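Local coordinates for protein putative non-ribosomal peptide synthetase (Actinomadura parvosata subsp. kistnae, PDB 6M7L) that belongs to the condensation-domain family of non-ribosomal peptide synthetases and probably acts as a non-catalytic X-type domain that recruits tailoring enzymes, at residues A26-M31 / T77-S82; W32-I37 / P364-H369. All blocks are in the same frame, centred on the assembly; numbering follows the deposited sequence.

Contact 1: residues A26-M31 / T77-S82; sequences ARQRRM and TRFPGS
Gln28 leaves helix 26-34 toward Phe79, its amide ending at the rim of the phenyl ring. From CB the chain runs with CG beside the backbone N (chi1 -73°); CB and CG stay short of Phe79, and the extended chain carries the amide to the ring. Gln28 CD comes next, 4.1 Å from Phe79 CE2. At the tip, Gln28 NE2 lies 3.5 Å from Phe79 CE2 and 3.7 Å from Phe79 CZ, close to the ring plane and at its edge, with the amide turned 83° to the ring. This is edge contact, not an amide laid on a pi face. The polar work is done elsewhere: OE1 accepts from the backbone N of Thr25, like one arm of a capping box at the helix start, while NE2 donates to Ile151 O and, weakly, to Gln88 OE1. In condensation domains the catalytic HHxxxDG motif begins at the end of the strand equivalent to 141-149; here Arg150 replaces its second histidine, and Gln28 therefore joins the first helix to this altered motif. A glutamine suits the place because it is long enough to cross the gap and can both accept and donate in a buried setting, where Phe79 offers an apolar edge. Nearer the surface, Arg29 starts away from the loop, but the bend at chi2 (65°) brings its guanidinium back. Arg29 NH1 is 3.6 Å from Ser82 O, which lies at the guanidinium edge near its plane, a separation long for a hydrogen bond and consistent with a loose electrostatic attraction.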
loop_
_atom_site.group_PDB
_atom_site.type_symbol
_atom_site.label_atom_id
_atom_site.label_comp_id
_atom_site.label_asym_id
_atom_site.label_seq_id
_atom_site.Cartn_x
_atom_site.Cartn_y
_atom_site.Cartn_z
ATOM N N ALA A 26 -23.467 15.173 9.262
ATOM C CA ALA A 26 -23.507 15.237 10.719
ATOM C C ALA A 26 -22.111 15.429 11.298
ATOM O O ALA A 26 -21.915 16.239 12.214
ATOM C CB ALA A 26 -24.153 13.970 11.282
ATOM N N ARG A 27 -21.126 14.700 10.770
ATOM C CA ARG A 27 -19.753 14.880 11.228
ATOM C C ARG A 27 -19.234 16.267 10.877
ATOM O O ARG A 27 -18.601 16.926 11.709
ATOM C CB ARG A 27 -18.849 13.804 10.633
ATOM C CG ARG A 27 -17.378 14.078 10.867
ATOM C CD ARG A 27 -16.544 12.819 10.804
ATOM N NE ARG A 27 -15.287 13.009 11.515
ATOM C CZ ARG A 27 -15.136 12.808 12.820
ATOM N NH1 ARG A 27 -13.959 13.011 13.396
ATOM N NH2 ARG A 27 -16.168 12.402 13.548
ATOM N N GLN A 28 -19.489 16.727 9.649
ATOM C CA GLN A 28 -19.091 18.079 9.273
ATOM C C GLN A 28 -19.756 19.116 10.167
ATOM O O GLN A 28 -19.130 20.114 10.548
ATOM C CB GLN A 28 -19.442 18.343 7.811
ATOM C CG GLN A 28 -18.560 17.630 6.819
ATOM C CD GLN A 28 -18.919 17.978 5.394
ATOM O OE1 GLN A 28 -20.090 17.942 5.013
ATOM N NE2 GLN A 28 -17.914 18.329 4.599
ATOM N N ARG A 29 -21.031 18.901 10.499
ATOM C CA ARG A 29 -21.738 19.812 11.393
ATOM C C ARG A 29 -21.015 19.936 12.728
ATOM O O ARG A 29 -20.777 21.045 13.221
ATOM C CB ARG A 29 -23.175 19.326 11.590
ATOM C CG ARG A 29 -23.957 20.060 12.663
ATOM C CD ARG A 29 -24.188 21.515 12.307
ATOM N NE ARG A 29 -24.913 22.203 13.371
ATOM C CZ ARG A 29 -25.170 23.507 13.387
ATOM N NH1 ARG A 29 -24.761 24.284 12.393
ATOM N NH2 ARG A 29 -25.836 24.033 14.405
ATOM N N ARG A 30 -20.636 18.801 13.321
ATOM C CA ARG A 30 -19.939 18.849 14.601
ATOM C C ARG A 30 -18.540 19.432 14.447
ATOM O O ARG A 30 -18.092 20.217 15.291
ATOM C CB ARG A 30 -19.877 17.454 15.219
ATOM C CG ARG A 30 -19.381 17.455 16.651
ATOM C CD ARG A 30 -19.547 16.099 17.312
ATOM N NE ARG A 30 -19.059 16.124 18.685
ATOM C CZ ARG A 30 -17.788 15.948 19.027
ATOM N NH1 ARG A 30 -16.873 15.726 18.093
ATOM N NH2 ARG A 30 -17.429 15.992 20.302
ATOM N N MET A 31 -17.838 19.069 13.370
ATOM C CA MET A 31 -16.493 19.590 13.158
ATOM C C MET A 31 -16.510 21.099 12.965
ATOM O O MET A 31 -15.628 21.806 13.468
ATOM C CB MET A 31 -15.841 18.906 11.956
ATOM C CG MET A 31 -15.552 17.428 12.158
ATOM S SD MET A 31 -14.590 17.119 13.645
ATOM C CE MET A 31 -13.237 18.256 13.377
ATOM N N THR A 77 -13.780 23.276 -0.846
ATOM C CA THR A 77 -15.101 23.578 -0.318
ATOM C C THR A 77 -14.982 24.502 0.888
ATOM O O THR A 77 -14.093 24.332 1.726
ATOM C CB THR A 77 -15.831 22.291 0.077
ATOM O OG1 THR A 77 -16.066 21.496 -1.091
ATOM C CG2 THR A 77 -17.161 22.598 0.745
ATOM N N ARG A 78 -15.875 25.481 0.966
ATOM C CA ARG A 78 -15.935 26.402 2.089
ATOM C C ARG A 78 -17.246 26.212 2.840
ATOM O O ARG A 78 -18.235 25.723 2.289
ATOM C CB ARG A 78 -15.796 27.850 1.614
ATOM C CG ARG A 78 -14.802 28.657 2.416
ATOM C CD ARG A 78 -14.143 29.704 1.542
ATOM N NE ARG A 78 -15.109 30.357 0.668
ATOM C CZ ARG A 78 -14.907 31.528 0.077
ATOM N NH1 ARG A 78 -13.771 32.184 0.276
ATOM N NH2 ARG A 78 -15.844 32.048 -0.706
ATOM N N PHE A 79 -17.247 26.606 4.115
ATOM C CA PHE A 79 -18.356 26.320 5.026
ATOM C C PHE A 79 -18.866 27.598 5.678
ATOM O O PHE A 79 -18.608 27.850 6.863
ATOM C CB PHE A 79 -17.937 25.305 6.089
ATOM C CG PHE A 79 -17.376 24.040 5.522
ATOM C CD1 PHE A 79 -16.014 23.905 5.311
ATOM C CD2 PHE A 79 -18.212 22.989 5.185
ATOM C CE1 PHE A 79 -15.495 22.741 4.781
ATOM C CE2 PHE A 79 -17.698 21.821 4.656
ATOM C CZ PHE A 79 -16.337 21.696 4.455
ATOM N N PRO A 80 -19.606 28.419 4.941
ATOM C CA PRO A 80 -20.244 29.586 5.551
ATOM C C PRO A 80 -21.577 29.216 6.188
ATOM O O PRO A 80 -22.210 28.214 5.847
ATOM C CB PRO A 80 -20.441 30.533 4.363
ATOM C CG PRO A 80 -20.663 29.607 3.212
ATOM C CD PRO A 80 -19.860 28.354 3.489
ATOM N N GLY A 81 -21.987 30.040 7.137
ATOM C CA GLY A 81 -23.235 29.822 7.839
ATOM C C GLY A 81 -23.138 30.337 9.261
ATOM O O GLY A 81 -22.323 31.204 9.565
ATOM N N SER A 82 -23.984 29.781 10.124
ATOM C CA SER A 82 -24.071 30.230 11.506
ATOM C C SER A 82 -24.419 29.042 12.394
ATOM O O SER A 82 -24.377 27.884 11.963
ATOM C CB SER A 82 -25.094 31.364 11.643
ATOM O OG SER A 82 -25.312 31.685 13.006
#

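Contact 2: residues W32-I37 / P364-H369; sequences WLLSRI and PSITRH
Condensation domains are V-shaped, with two lobes that each resemble chloramphenicol acetyltransferase, and here the end of the first helix of the N-terminal lobe touches a loop of the C-terminal lobe, with Leu34 and Ile37 meeting Ile366. The loop 364-369 links helix 353-360 to strand 374-380, so this small apolar contact near the surface bridges the two lobes. Ile37 and Ile366 reach toward each other tip to tip, Ile37 CD1 lying 3.8 Å from Ile366 CD1. Ile37 CD1 is also 4.0 Å from Ile366 CG2, so it meets both branches of the other isoleucine. Ile366 CG1 sits between its backbone N and carbonyl carbon (chi1 67°), the crowded position, while CG2 takes the place beside the N; the two arms of the forked side chain thus both face the helix end. Leu34 approaches differently. Its chain slides past Ile366 in the opposite direction, leaving Leu34 CD2 4.1 Å from Ile366 CG2. Branched aliphatic residues fit such a place because they offer several methyls to one another without needing polar partners. Bonds within and beyond the two segments hold them in place. In the loop, Ser365 OG accepts from the backbone N of Thr367 at 3.0 Å, forming an ST turn around Ile366, and Thr367 is tied further by its OG1 to Pro239 O. In segment 32-37, Arg36, just before Ile37, makes a salt bridge through NH2 to Asp123. Three residues after Trp32, Ser35 OG donates to Trp32 O at 2.7 Å, with the donor Ser35 OG 19° out of the plane of the Trp32 carbonyl.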
loop_
_atom_site.group_PDB
_atom_site.type_symbol
_atom_site.label_atom_id
_atom_site.label_comp_id
_atom_site.label_asym_id
_atom_site.label_seq_id
_atom_site.Cartn_x
_atom_site.Cartn_y
_atom_site.Cartn_z
ATOM N N TRP A 32 -17.501 21.611 12.234
ATOM C CA TRP A 32 -17.600 23.052 12.031
ATOM C C TRP A 32 -17.803 23.775 13.356
ATOM O O TRP A 32 -17.140 24.781 13.639
ATOM C CB TRP A 32 -18.740 23.365 11.059
ATOM C CG TRP A 32 -18.774 24.796 10.619
ATOM C CD1 TRP A 32 -18.159 25.330 9.525
ATOM C CD2 TRP A 32 -19.454 25.880 11.265
ATOM N NE1 TRP A 32 -18.415 26.677 9.446
ATOM C CE2 TRP A 32 -19.207 27.040 10.503
ATOM C CE3 TRP A 32 -20.248 25.983 12.413
ATOM C CZ2 TRP A 32 -19.726 28.288 10.853
ATOM C CZ3 TRP A 32 -20.762 27.221 12.756
ATOM C CH2 TRP A 32 -20.499 28.356 11.979
ATOM N N LEU A 33 -18.711 23.263 14.190
ATOM C CA LEU A 33 -18.990 23.893 15.476
ATOM C C LEU A 33 -17.748 23.918 16.359
ATOM O O LEU A 33 -17.360 24.974 16.873
ATOM C CB LEU A 33 -20.142 23.165 16.172
ATOM C CG LEU A 33 -21.512 23.336 15.512
ATOM C CD1 LEU A 33 -22.537 22.403 16.126
ATOM C CD2 LEU A 33 -21.973 24.779 15.613
ATOM N N LEU A 34 -17.097 22.765 16.531
ATOM C CA LEU A 34 -15.898 22.706 17.359
ATOM C C LEU A 34 -14.730 23.485 16.772
ATOM O O LEU A 34 -13.749 23.721 17.486
ATOM C CB LEU A 34 -15.479 21.254 17.581
ATOM C CG LEU A 34 -16.507 20.325 18.222
ATOM C CD1 LEU A 34 -15.898 18.951 18.450
ATOM C CD2 LEU A 34 -17.037 20.908 19.523
ATOM N N SER A 35 -14.801 23.886 15.502
ATOM C CA SER A 35 -13.749 24.703 14.914
ATOM C C SER A 35 -13.805 26.153 15.377
ATOM O O SER A 35 -12.839 26.892 15.165
ATOM C CB SER A 35 -13.827 24.657 13.385
ATOM O OG SER A 35 -14.664 25.686 12.884
ATOM N N ARG A 36 -14.905 26.572 15.996
ATOM C CA ARG A 36 -15.054 27.947 16.466
ATOM C C ARG A 36 -14.775 28.003 17.967
ATOM O O ARG A 36 -15.664 28.217 18.788
ATOM C CB ARG A 36 -16.453 28.469 16.141
ATOM C CG ARG A 36 -17.071 27.909 14.867
ATOM C CD ARG A 36 -16.345 28.392 13.624
ATOM N NE ARG A 36 -16.461 29.835 13.436
ATOM C CZ ARG A 36 -15.779 30.526 12.527
ATOM N NH1 ARG A 36 -15.947 31.839 12.425
ATOM N NH2 ARG A 36 -14.927 29.909 11.721
ATOM N N ILE A 37 -13.507 27.787 18.322
ATOM C CA ILE A 37 -13.128 27.717 19.731
ATOM C C ILE A 37 -11.848 28.507 19.991
ATOM O O ILE A 37 -11.706 29.140 21.042
ATOM C CB ILE A 37 -13.002 26.252 20.191
ATOM C CG1 ILE A 37 -14.392 25.613 20.262
ATOM C CG2 ILE A 37 -12.322 26.161 21.542
ATOM C CD1 ILE A 37 -14.420 24.249 20.909
ATOM N N PRO A 364 -24.183 19.178 25.932
ATOM C CA PRO A 364 -22.905 18.796 25.329
ATOM C C PRO A 364 -21.768 19.646 25.867
ATOM O O PRO A 364 -21.952 20.801 26.260
ATOM C CB PRO A 364 -23.127 19.043 23.832
ATOM C CG PRO A 364 -24.217 20.058 23.778
ATOM C CD PRO A 364 -25.114 19.747 24.942
ATOM N N SER A 365 -20.582 19.053 25.885
ATOM C CA SER A 365 -19.397 19.692 26.431
ATOM C C SER A 365 -18.288 19.677 25.392
ATOM O O SER A 365 -18.076 18.668 24.714
ATOM C CB SER A 365 -18.931 18.986 27.704
ATOM O OG SER A 365 -17.688 19.500 28.139
ATOM N N ILE A 366 -17.587 20.807 25.263
ATOM C CA ILE A 366 -16.405 20.857 24.404
ATOM C C ILE A 366 -15.164 20.347 25.111
ATOM O O ILE A 366 -14.085 20.322 24.507
ATOM C CB ILE A 366 -16.126 22.283 23.890
ATOM C CG1 ILE A 366 -15.717 23.194 25.050
ATOM C CG2 ILE A 366 -17.343 22.838 23.172
ATOM C CD1 ILE A 366 -15.228 24.552 24.612
ATOM N N THR A 367 -15.280 19.941 26.375
ATOM C CA THR A 367 -14.143 19.476 27.153
ATOM C C THR A 367 -14.285 18.023 27.589
ATOM O O THR A 367 -13.379 17.496 28.245
ATOM C CB THR A 367 -13.938 20.379 28.379
ATOM O OG1 THR A 367 -12.611 20.205 28.891
ATOM C CG2 THR A 367 -14.940 20.050 29.474
ATOM N N ARG A 368 -15.391 17.366 27.247
ATOM C CA ARG A 368 -15.566 15.937 27.463
ATOM C C ARG A 368 -16.287 15.352 26.259
ATOM O O ARG A 368 -17.343 15.855 25.864
ATOM C CB ARG A 368 -16.352 15.647 28.747
ATOM C CG ARG A 368 -16.572 14.164 29.003
ATOM C CD ARG A 368 -17.044 13.904 30.423
ATOM N NE ARG A 368 -18.405 14.381 30.643
ATOM C CZ ARG A 368 -19.469 13.590 30.727
ATOM N NH1 ARG A 368 -19.329 12.274 30.620
ATOM N NH2 ARG A 368 -20.672 14.114 30.927
ATOM N N HIS A 369 -15.718 14.297 25.684
ATOM C CA HIS A 369 -16.277 13.718 24.471
ATOM C C HIS A 369 -17.635 13.082 24.763
ATOM O O HIS A 369 -17.839 12.516 25.843
ATOM C CB HIS A 369 -15.319 12.678 23.887
ATOM C CG HIS A 369 -15.683 12.224 22.509
ATOM N ND1 HIS A 369 -16.427 11.089 22.272
ATOM C CD2 HIS A 369 -15.406 12.755 21.294
ATOM C CE1 HIS A 369 -16.592 10.938 20.968
ATOM N NE2 HIS A 369 -15.983 11.936 20.353
#

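Both contacts use helix 26-34, contact 1 its earlier turns and contact 2 its end, and their centres lie about 13 Å apart. Trp32, from the 32-37 segment, reaches back to contact 1: its NE1 is 2.8 Å from Phe79 O, a probable hydrogen bond that ties the helix to the 77-82 loop, and its CZ3 packs 3.8 Å from Ser82 O. On the C-terminal lobe side, Arg30 NH2 lies 3.9 Å from His369 CD2, while Arg30 NH1 forms a salt bridge with Glu407. The helix thus spans from the 77-82 loop to the 364-369 loop, and it borders the altered catalytic motif, where Met31 touches Arg150.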